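Local coordinates for membrane lipoprotein family protein (Aeropyrum pernix, PDB 4PEV) that binds adenosine and probably serves as the membrane-attached solute-binding component of an ABC transporter, at residues C[282-287]-C[332-337]; C[221-226]-C[244-249]; C[382-387]-C[391-396]. All coordinates share one frame; numbering follows the deposited sequence. Where two conformers were deposited one is given.

Contact 1. Residues C[282-287]-C[332-337]. With ADN (adenosine), chain F.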
loop_
_atom_site.group_PDB
_atom_site.type_symbol
_atom_site.label_atom_id
_atom_site.label_comp_id
_atom_site.label_asym_id
_atom_site.label_seq_id
_atom_site.Cartn_x
_atom_site.Cartn_y
_atom_site.Cartn_z
ATOM N N ASP C 282 -2.237 2.827 0.217
ATOM C CA ASP C 282 -1.251 3.643 -0.514
ATOM C C ASP C 282 -1.645 5.092 -0.380
ATOM O O ASP C 282 -1.002 5.825 0.372
ATOM C CB ASP C 282 -1.031 3.192 -1.974
ATOM C CG ASP C 282 -0.455 1.777 -2.064
ATOM O OD1 ASP C 282 0.454 1.488 -1.243
ATOM O OD2 ASP C 282 -0.900 0.958 -2.925
ATOM N N ALA C 283 -2.697 5.505 -1.070
ATOM C CA ALA C 283 -3.302 6.805 -0.787
ATOM C C ALA C 283 -4.474 6.580 0.152
ATOM O O ALA C 283 -4.847 5.429 0.426
ATOM C CB ALA C 283 -3.775 7.482 -2.058
ATOM N N SER C 284 -5.022 7.672 0.678
ATOM C CA SER C 284 -6.325 7.629 1.328
ATOM C C SER C 284 -7.345 7.552 0.207
ATOM O O SER C 284 -7.445 8.488 -0.593
ATOM C CB SER C 284 -6.600 8.876 2.189
ATOM O OG SER C 284 -7.946 9.345 2.030
ATOM N N GLN C 285 -8.107 6.462 0.181
ATOM C CA GLN C 285 -9.060 6.218 -0.895
ATOM C C GLN C 285 -10.527 6.325 -0.452
ATOM O O GLN C 285 -11.422 5.916 -1.189
ATOM C CB GLN C 285 -8.778 4.849 -1.513
ATOM C CG GLN C 285 -7.391 4.748 -2.122
ATOM C CD GLN C 285 -7.053 3.340 -2.562
ATOM O OE1 GLN C 285 -6.893 2.441 -1.744
ATOM N NE2 GLN C 285 -6.940 3.143 -3.855
ATOM N N GLU C 286 -10.760 6.902 0.730
ATOM C CA GLU C 286 -12.100 6.973 1.315
ATOM C C GLU C 286 -13.048 7.714 0.392
ATOM O O GLU C 286 -14.217 7.352 0.241
ATOM C CB GLU C 286 -12.057 7.656 2.693
ATOM C CG GLU C 286 -11.485 6.788 3.827
ATOM C CD GLU C 286 -9.980 6.898 4.020
ATOM O OE1 GLU C 286 -9.244 7.066 3.027
ATOM O OE2 GLU C 286 -9.531 6.782 5.177
ATOM N N TRP C 287 -12.522 8.755 -0.235
ATOM C CA TRP C 287 -13.275 9.575 -1.186
ATOM C C TRP C 287 -13.967 8.775 -2.274
ATOM O O TRP C 287 -14.951 9.238 -2.828
ATOM C CB TRP C 287 -12.345 10.617 -1.839
ATOM C CG TRP C 287 -11.291 10.006 -2.680
ATOM C CD1 TRP C 287 -10.036 9.688 -2.301
ATOM C CD2 TRP C 287 -11.425 9.590 -4.044
ATOM N NE1 TRP C 287 -9.371 9.106 -3.340
ATOM C CE2 TRP C 287 -10.200 9.039 -4.425
ATOM C CE3 TRP C 287 -12.472 9.650 -4.986
ATOM C CZ2 TRP C 287 -9.973 8.541 -5.698
ATOM C CZ3 TRP C 287 -12.256 9.158 -6.251
ATOM C CH2 TRP C 287 -11.009 8.606 -6.599
ATOM N N GLY C 332 1.423 5.172 7.585
ATOM C CA GLY C 332 0.483 5.722 8.542
ATOM C C GLY C 332 -0.927 5.278 8.252
ATOM O O GLY C 332 -1.150 4.495 7.329
ATOM N N LEU C 333 -1.870 5.757 9.063
ATOM C CA LEU C 333 -3.288 5.603 8.789
ATOM C C LEU C 333 -3.878 6.937 8.392
ATOM O O LEU C 333 -3.391 8.011 8.754
ATOM C CB LEU C 333 -4.042 5.086 10.010
ATOM C CG LEU C 333 -3.698 3.691 10.534
ATOM C CD1 LEU C 333 -4.527 3.406 11.768
ATOM C CD2 LEU C 333 -3.949 2.613 9.495
ATOM N N SER C 334 -4.961 6.829 7.651
ATOM C CA SER C 334 -5.713 7.947 7.146
ATOM C C SER C 334 -6.370 8.749 8.284
ATOM O O SER C 334 -7.194 8.204 9.008
ATOM C CB SER C 334 -6.781 7.343 6.227
ATOM O OG SER C 334 -7.442 8.309 5.460
ATOM N N ASP C 335 -6.020 10.032 8.443
ATOM C CA ASP C 335 -6.717 10.940 9.394
ATOM C C ASP C 335 -7.556 12.037 8.679
ATOM O O ASP C 335 -7.633 12.053 7.463
ATOM C CB ASP C 335 -5.701 11.567 10.360
ATOM C CG ASP C 335 -4.851 12.648 9.704
ATOM O OD1 ASP C 335 -5.299 13.201 8.687
ATOM O OD2 ASP C 335 -3.743 12.956 10.201
ATOM N N GLU C 336 -8.164 12.958 9.430
ATOM C CA GLU C 336 -9.044 14.016 8.859
ATOM C C GLU C 336 -8.435 14.772 7.687
ATOM O O GLU C 336 -9.029 14.865 6.621
ATOM C CB GLU C 336 -9.438 15.071 9.912
ATOM C CG GLU C 336 -10.535 14.670 10.897
ATOM C CD GLU C 336 -10.017 13.905 12.123
ATOM O OE1 GLU C 336 -10.650 14.043 13.197
ATOM O OE2 GLU C 336 -8.991 13.169 12.026
ATOM N N GLU C 337 -7.255 15.332 7.899
ATOM C CA GLU C 337 -6.664 16.226 6.912
ATOM C C GLU C 337 -6.223 15.474 5.651
ATOM O O GLU C 337 -6.423 15.957 4.534
ATOM C CB GLU C 337 -5.518 17.044 7.530
ATOM C CG GLU C 337 -4.133 16.427 7.453
ATOM C CD GLU C 337 -3.039 17.452 7.692
ATOM O OE1 GLU C 337 -3.055 18.101 8.764
ATOM O OE2 GLU C 337 -2.163 17.611 6.808
HETATM O "O5'" ADN F . -1.771 -1.660 -3.690
HETATM C "C5'" ADN F . -1.117 -2.441 -2.672
HETATM C "C4'" ADN F . 0.390 -2.647 -2.865
HETATM O "O4'" ADN F . 0.681 -3.424 -4.029
HETATM C "C3'" ADN F . 1.247 -1.395 -3.031
HETATM O "O3'" ADN F . 1.530 -0.760 -1.780
HETATM C "C2'" ADN F . 2.484 -1.947 -3.732
HETATM O "O2'" ADN F . 3.431 -2.535 -2.828
HETATM C "C1'" ADN F . 1.911 -3.018 -4.622
HETATM N N9 ADN F . 1.622 -2.493 -5.970
HETATM C C8 ADN F . 0.544 -1.771 -6.360
HETATM N N7 ADN F . 0.604 -1.472 -7.685
HETATM C C5 ADN F . 1.744 -2.026 -8.150
HETATM C C6 ADN F . 2.450 -2.109 -9.446
HETATM N N6 ADN F . 1.923 -1.517 -10.535
HETATM N N1 ADN F . 3.629 -2.777 -9.500
HETATM C C2 ADN F . 4.177 -3.366 -8.415
HETATM N N3 ADN F . 3.596 -3.330 -7.209
HETATM C C4 ADN F . 2.411 -2.690 -7.016
#

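Contact 2. Residues C[221-226]-C[244-249]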
loop_
_atom_site.group_PDB
_atom_site.type_symbol
_atom_site.label_atom_id
_atom_site.label_comp_id
_atom_site.label_asym_id
_atom_site.label_seq_id
_atom_site.Cartn_x
_atom_site.Cartn_y
_atom_site.Cartn_z
ATOM N N GLU C 221 -11.507 -14.724 11.968
ATOM C CA GLU C 221 -10.728 -15.359 10.908
ATOM C C GLU C 221 -10.342 -14.377 9.812
ATOM O O GLU C 221 -10.985 -13.344 9.658
ATOM C CB GLU C 221 -11.513 -16.501 10.315
ATOM C CG GLU C 221 -11.800 -17.561 11.348
ATOM C CD GLU C 221 -12.413 -18.807 10.750
ATOM O OE1 GLU C 221 -12.927 -18.754 9.604
ATOM O OE2 GLU C 221 -12.382 -19.846 11.442
HETATM N N MSE C 222 -9.283 -14.704 9.070
HETATM C CA MSE C 222 -8.772 -13.833 8.013
HETATM C C MSE C 222 -8.489 -14.623 6.764
HETATM O O MSE C 222 -7.857 -15.670 6.804
HETATM C CB MSE C 222 -7.510 -13.090 8.445
HETATM C CG MSE C 222 -7.231 -11.883 7.537
HETATM SE SE MSE C 222 -6.046 -12.279 5.982
HETATM C CE MSE C 222 -4.337 -12.407 6.961
ATOM N N VAL C 223 -8.962 -14.104 5.638
ATOM C CA VAL C 223 -8.811 -14.759 4.351
ATOM C C VAL C 223 -8.063 -13.837 3.420
ATOM O O VAL C 223 -8.509 -12.721 3.136
ATOM C CB VAL C 223 -10.169 -15.096 3.729
ATOM C CG1 VAL C 223 -9.992 -15.685 2.326
ATOM C CG2 VAL C 223 -10.926 -16.042 4.663
ATOM N N TRP C 224 -6.923 -14.319 2.950
ATOM C CA TRP C 224 -6.044 -13.559 2.092
ATOM C C TRP C 224 -5.998 -14.227 0.735
ATOM O O TRP C 224 -5.662 -15.398 0.645
ATOM C CB TRP C 224 -4.664 -13.538 2.703
ATOM C CG TRP C 224 -3.671 -12.825 1.906
ATOM C CD1 TRP C 224 -3.015 -13.289 0.807
ATOM C CD2 TRP C 224 -3.179 -11.511 2.146
ATOM N NE1 TRP C 224 -2.128 -12.347 0.355
ATOM C CE2 TRP C 224 -2.212 -11.241 1.156
ATOM C CE3 TRP C 224 -3.467 -10.532 3.099
ATOM C CZ2 TRP C 224 -1.529 -10.027 1.085
ATOM C CZ3 TRP C 224 -2.784 -9.331 3.035
ATOM C CH2 TRP C 224 -1.821 -9.089 2.031
ATOM N N THR C 225 -6.339 -13.481 -0.312
ATOM C CA THR C 225 -6.322 -13.987 -1.678
ATOM C C THR C 225 -5.416 -13.174 -2.610
ATOM O O THR C 225 -5.665 -11.983 -2.874
ATOM C CB THR C 225 -7.742 -14.008 -2.264
ATOM O OG1 THR C 225 -8.625 -14.611 -1.315
ATOM C CG2 THR C 225 -7.778 -14.796 -3.581
ATOM N N TYR C 226 -4.365 -13.829 -3.107
ATOM C CA TYR C 226 -3.625 -13.329 -4.256
ATOM C C TYR C 226 -4.465 -13.511 -5.517
ATOM O O TYR C 226 -4.915 -14.612 -5.805
ATOM C CB TYR C 226 -2.312 -14.068 -4.409
ATOM C CG TYR C 226 -1.302 -13.685 -3.368
ATOM C CD1 TYR C 226 -0.771 -12.388 -3.328
ATOM C CD2 TYR C 226 -0.870 -14.605 -2.419
ATOM C CE1 TYR C 226 0.167 -12.024 -2.378
ATOM C CE2 TYR C 226 0.059 -14.256 -1.464
ATOM C CZ TYR C 226 0.578 -12.969 -1.439
ATOM O OH TYR C 226 1.512 -12.630 -0.473
ATOM N N LEU C 244 -17.326 -12.585 -0.145
ATOM C CA LEU C 244 -18.550 -12.197 0.537
ATOM C C LEU C 244 -19.364 -13.408 0.924
ATOM O O LEU C 244 -19.923 -13.452 2.010
ATOM C CB LEU C 244 -19.377 -11.265 -0.346
ATOM C CG LEU C 244 -18.946 -9.802 -0.187
ATOM C CD1 LEU C 244 -19.147 -8.971 -1.447
ATOM C CD2 LEU C 244 -19.674 -9.198 1.006
ATOM N N GLN C 245 -19.401 -14.400 0.043
ATOM C CA GLN C 245 -20.185 -15.607 0.268
ATOM C C GLN C 245 -19.512 -16.643 1.145
ATOM O O GLN C 245 -20.155 -17.615 1.517
ATOM C CB GLN C 245 -20.545 -16.225 -1.061
ATOM C CG GLN C 245 -21.482 -15.324 -1.837
ATOM C CD GLN C 245 -21.787 -15.862 -3.207
ATOM O OE1 GLN C 245 -21.503 -17.020 -3.511
ATOM N NE2 GLN C 245 -22.368 -15.027 -4.044
ATOM N N GLN C 246 -18.226 -16.439 1.447
ATOM C CA GLN C 246 -17.504 -17.182 2.494
ATOM C C GLN C 246 -17.445 -16.383 3.832
ATOM O O GLN C 246 -16.591 -16.642 4.695
ATOM C CB GLN C 246 -16.076 -17.485 2.019
ATOM C CG GLN C 246 -15.965 -18.195 0.672
ATOM C CD GLN C 246 -14.637 -17.914 -0.046
ATOM O OE1 GLN C 246 -13.702 -17.331 0.520
ATOM N NE2 GLN C 246 -14.562 -18.319 -1.308
ATOM N N GLY C 247 -18.325 -15.386 3.978
ATOM C CA GLY C 247 -18.444 -14.605 5.210
ATOM C C GLY C 247 -17.454 -13.472 5.452
ATOM O O GLY C 247 -17.436 -12.900 6.554
ATOM N N VAL C 248 -16.629 -13.122 4.461
ATOM C CA VAL C 248 -15.724 -11.985 4.633
ATOM C C VAL C 248 -16.557 -10.720 4.586
ATOM O O VAL C 248 -17.361 -10.542 3.681
ATOM C CB VAL C 248 -14.641 -11.891 3.554
ATOM C CG1 VAL C 248 -13.753 -10.681 3.812
ATOM C CG2 VAL C 248 -13.789 -13.147 3.532
ATOM N N ARG C 249 -16.365 -9.854 5.574
ATOM C CA ARG C 249 -17.128 -8.614 5.686
ATOM C C ARG C 249 -16.262 -7.351 5.762
ATOM O O ARG C 249 -16.762 -6.241 5.589
ATOM C CB ARG C 249 -18.039 -8.697 6.912
ATOM C CG ARG C 249 -19.193 -9.676 6.753
ATOM C CD ARG C 249 -20.275 -9.127 5.837
ATOM N NE ARG C 249 -21.491 -9.934 5.891
ATOM C CZ ARG C 249 -22.502 -9.712 6.718
ATOM N NH1 ARG C 249 -22.452 -8.708 7.567
ATOM N NH2 ARG C 249 -23.559 -10.503 6.685
#

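Contact 3. Residues C[382-387]-C[391-396]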
loop_
_atom_site.group_PDB
_atom_site.type_symbol
_atom_site.label_atom_id
_atom_site.label_comp_id
_atom_site.label_asym_id
_atom_site.label_seq_id
_atom_site.Cartn_x
_atom_site.Cartn_y
_atom_site.Cartn_z
ATOM N N GLU C 382 -2.931 2.037 19.186
ATOM C CA GLU C 382 -1.955 2.876 19.879
ATOM C C GLU C 382 -0.895 2.062 20.652
ATOM O O GLU C 382 0.275 2.422 20.677
ATOM C CB GLU C 382 -2.690 3.856 20.806
ATOM C CG GLU C 382 -1.794 4.892 21.478
ATOM C CD GLU C 382 -0.859 5.602 20.503
ATOM O OE1 GLU C 382 -1.360 6.323 19.610
ATOM O OE2 GLU C 382 0.382 5.436 20.627
ATOM N N GLU C 383 -1.307 0.957 21.252
ATOM C CA GLU C 383 -0.395 0.127 22.019
ATOM C C GLU C 383 0.560 -0.627 21.116
ATOM O O GLU C 383 1.603 -1.055 21.575
ATOM C CB GLU C 383 -1.184 -0.841 22.916
ATOM C CG GLU C 383 -0.469 -2.110 23.400
ATOM C CD GLU C 383 -1.425 -3.049 24.146
ATOM O OE1 GLU C 383 -2.080 -2.572 25.109
ATOM O OE2 GLU C 383 -1.542 -4.248 23.762
ATOM N N LEU C 384 0.216 -0.813 19.842
ATOM C CA LEU C 384 1.129 -1.480 18.912
ATOM C C LEU C 384 1.987 -0.470 18.165
ATOM O O LEU C 384 3.186 -0.667 17.989
ATOM C CB LEU C 384 0.367 -2.351 17.923
ATOM C CG LEU C 384 1.239 -3.162 16.948
ATOM C CD1 LEU C 384 2.331 -3.943 17.665
ATOM C CD2 LEU C 384 0.383 -4.107 16.109
ATOM N N LYS C 385 1.360 0.608 17.720
ATOM C CA LYS C 385 2.057 1.728 17.105
ATOM C C LYS C 385 3.224 2.157 17.969
ATOM O O LYS C 385 4.302 2.434 17.456
ATOM C CB LYS C 385 1.067 2.873 16.918
ATOM C CG LYS C 385 1.614 4.253 16.606
ATOM C CD LYS C 385 0.418 5.160 16.312
ATOM C CE LYS C 385 0.571 6.581 16.846
ATOM N NZ LYS C 385 0.818 7.553 15.742
ATOM N N GLN C 386 3.016 2.180 19.284
ATOM C CA GLN C 386 4.054 2.644 20.201
ATOM C C GLN C 386 5.105 1.610 20.531
ATOM O O GLN C 386 6.261 1.962 20.735
ATOM C CB GLN C 386 3.461 3.234 21.484
ATOM C CG GLN C 386 3.423 4.752 21.439
ATOM C CD GLN C 386 4.746 5.337 20.952
ATOM O OE1 GLN C 386 5.826 4.904 21.374
ATOM N NE2 GLN C 386 4.667 6.301 20.032
ATOM N N LYS C 387 4.722 0.342 20.581
ATOM C CA LYS C 387 5.711 -0.713 20.743
ATOM C C LYS C 387 6.641 -0.758 19.537
ATOM O O LYS C 387 7.800 -1.144 19.666
ATOM C CB LYS C 387 5.039 -2.068 20.984
ATOM C CG LYS C 387 4.459 -2.175 22.395
ATOM C CD LYS C 387 3.480 -3.330 22.584
ATOM C CE LYS C 387 4.190 -4.672 22.615
ATOM N NZ LYS C 387 3.235 -5.787 22.856
ATOM N N GLY C 391 10.925 0.713 19.186
ATOM C CA GLY C 391 11.951 -0.272 18.864
ATOM C C GLY C 391 11.715 -1.544 19.645
ATOM O O GLY C 391 12.326 -2.573 19.361
ATOM N N GLU C 392 10.807 -1.487 20.620
ATOM C CA GLU C 392 10.476 -2.664 21.420
ATOM C C GLU C 392 9.968 -3.808 20.528
ATOM O O GLU C 392 10.047 -4.967 20.915
ATOM C CB GLU C 392 9.440 -2.314 22.495
ATOM C CG GLU C 392 9.206 -3.408 23.534
ATOM C CD GLU C 392 7.803 -3.370 24.144
ATOM O OE1 GLU C 392 7.201 -4.465 24.339
ATOM O OE2 GLU C 392 7.301 -2.248 24.428
ATOM N N ILE C 393 9.442 -3.471 19.346
ATOM C CA ILE C 393 9.012 -4.458 18.341
ATOM C C ILE C 393 9.617 -4.141 16.963
ATOM O O ILE C 393 9.635 -2.980 16.519
ATOM C CB ILE C 393 7.465 -4.530 18.260
ATOM C CG1 ILE C 393 6.945 -5.665 19.147
ATOM C CG2 ILE C 393 6.973 -4.758 16.836
ATOM C CD1 ILE C 393 5.434 -5.819 19.131
ATOM N N LYS C 394 10.122 -5.187 16.311
ATOM C CA LYS C 394 10.630 -5.097 14.949
ATOM C C LYS C 394 10.338 -6.420 14.242
ATOM O O LYS C 394 10.666 -7.495 14.746
ATOM C CB LYS C 394 12.135 -4.786 14.937
ATOM C CG LYS C 394 12.703 -4.346 13.584
ATOM C CD LYS C 394 14.238 -4.379 13.571
ATOM C CE LYS C 394 14.841 -3.841 12.280
ATOM N NZ LYS C 394 14.535 -2.394 12.089
ATOM N N PHE C 395 9.714 -6.323 13.075
ATOM C CA PHE C 395 9.363 -7.497 12.294
ATOM C C PHE C 395 10.578 -8.040 11.533
ATOM O O PHE C 395 11.556 -7.332 11.329
ATOM C CB PHE C 395 8.244 -7.148 11.306
ATOM C CG PHE C 395 6.947 -6.755 11.961
ATOM C CD1 PHE C 395 6.696 -5.433 12.296
ATOM C CD2 PHE C 395 5.967 -7.706 12.219
ATOM C CE1 PHE C 395 5.497 -5.065 12.888
ATOM C CE2 PHE C 395 4.767 -7.347 12.812
ATOM C CZ PHE C 395 4.531 -6.023 13.149
ATOM N N VAL C 396 10.501 -9.298 11.112
ATOM C CA VAL C 396 11.541 -9.911 10.283
ATOM C C VAL C 396 11.168 -9.759 8.807
ATOM O O VAL C 396 10.014 -9.921 8.450
ATOM C CB VAL C 396 11.719 -11.420 10.587
ATOM C CG1 VAL C 396 13.042 -11.926 10.010
ATOM C CG2 VAL C 396 11.674 -11.687 12.085
#

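Contact 1. Residues C[282-287]-C[332-337]
Ser334 reaches across to Glu286 and donates a hydrogen bond from OG to OE2, 2.6 Å long. The contact lies at the edge of the mixed sheet of the periplasmic-binding-protein fold. One segment is the loop after strand 277-282, and the other leads from the edge strand 331-333 into helix 336-348. Ser334 OG is anti to its own backbone nitrogen (chi1 -169°), which turns the hydroxyl to the loop. It meets the syn side of OE2, 33° out of the carboxylate plane. The other oxygen takes a second serine: Ser284 OG donates to Glu286 OE1 at 2.8 Å, from above the plane. The glutamate chain bends at chi2 (90°), and this turns the carboxylate to face the two hydroxyls. Both oxygens have further partners, because Ser296 OG bonds to OE1 and Arg369 forms a salt bridge with OE2. Both oxygens of this buried carboxylate are thus bonded, consistent with its being charged, and its bonds are likely to hold the carboxylate against rotation. Asp282, the last residue of strand 277-282, belongs to the adenosine site. Asp282 OD2 accepts a bond from O5' of adenosine at 2.9 Å, and Asp282 OD1 accepts one from O3' at 2.5 Å.

Contact 2. Residues C[221-226]-C[244-249]
Val223 and Val248 are the closest pair of the two backbones, with CA atoms 7.5 Å apart. Residues 222-226 form an extended strand. The segment 244-249 is mixed: it begins as the last turn of helix 233-245, passes through a turn and enters strand 248-254. Gly247 has positive phi (81°) and is the C' residue of a Schellman motif. In this motif Val248 N returns to Met243 O, and Gly247 N bonds to Leu244 O at 3.2 Å. The helix therefore stops sharply and the next strand starts at once. The whole unit is a beta-alpha-beta crossover, in which strand 222-226, helix 233-245 and strand 248-254 follow one another along the chain.

The side chains meet by apolar packing. CG2 of Val248 is directed at the branch point of Val223 and lies 4.1 Å from its CB. It is anti to the carbonyl carbon of Val248, the position that presents this methyl to the neighbouring valine. CG2 of Val223 lies alongside the same methyl, at 4.2 Å from Val248 CG2. CG1 of Val223 is turned to the exposed Gln246, whose OE1 lies 4.4 Å away, a loose contact.

Strand 186-191 runs between the two strands of the crossover, parallel to both, and pairs with 222-226 through backbone bonds of Glu221, Val223 and Thr225. The valines meet on the face of the sheet under helix 233-245, where Thr225 and Val248 both touch Met243. Met222, modelled as selenomethionine, packs on helix 196-214 instead, and there the Trp224 ring stacks on His202.

Contact 3. Residues C[382-387]-C[391-396]
Lys387 crosses the side chain of Glu392 at a slant. Lys387 CB lies 4.1 Å from Glu392 OE2, and Lys387 CG is closer to Glu392 OE2, at 3.5 Å. CG sits beside the backbone nitrogen of Lys387 (chi1 -74°), and a bend at chi3 (73°) then turns the end of the chain. Lys387 CE meets two residues, 3.5 Å from Glu392 OE1 and 3.9 Å from Ile393 CD1. Lys387 NZ stays 4.4 Å from Glu392 OE1, too far for a salt bridge although the charges are opposite, and has a weak hydrogen bond to Tyr211 OH. With an alanine here, the Glu392 carboxylate would probably lose its nearby positive charge and one side of the Ile393 CD1 methyl is likely to be uncovered. Ile393 CD1 also meets Leu384 CD1 at 3.9 Å, the two side chains crossing at about a right angle. The backbone closes the turn. Ile393 N donates to Lys387 O at 2.9 Å, from above the carbonyl plane and with a bent N-H...O angle of 130°. Ser390 OG bonds to that same carbonyl oxygen and to Glu392 N. Gly391, with positive phi, is the first residue after helix 375-389 to leave helical backbone angles. The arrangement is typical of a glycine-ended helix C-terminus, where the chain folds back and packs an apolar residue on the last turns.

In the fold
Contact 1 is buried, contact 2 is partly buried, and contact 3 lies at the surface. Contacts 1 and 2 reach the same mixed sheet, with centres 23 Å apart; each involves one of its outermost strands, 331-333 in contact 1 and 222-226 in contact 2. Contact 3 joins a helix to the loop that follows it, near the C-terminus. The chemistry differs with the place. Contact 1 is polar and includes a residue of the adenosine site. Contact 2 is two valines packed beneath a crossover helix. Contact 3 mixes a backbone bond, aliphatic packing and loosely placed opposite charges. Contacts 2 and 3 lie away from the ligand, and no two of the three touch.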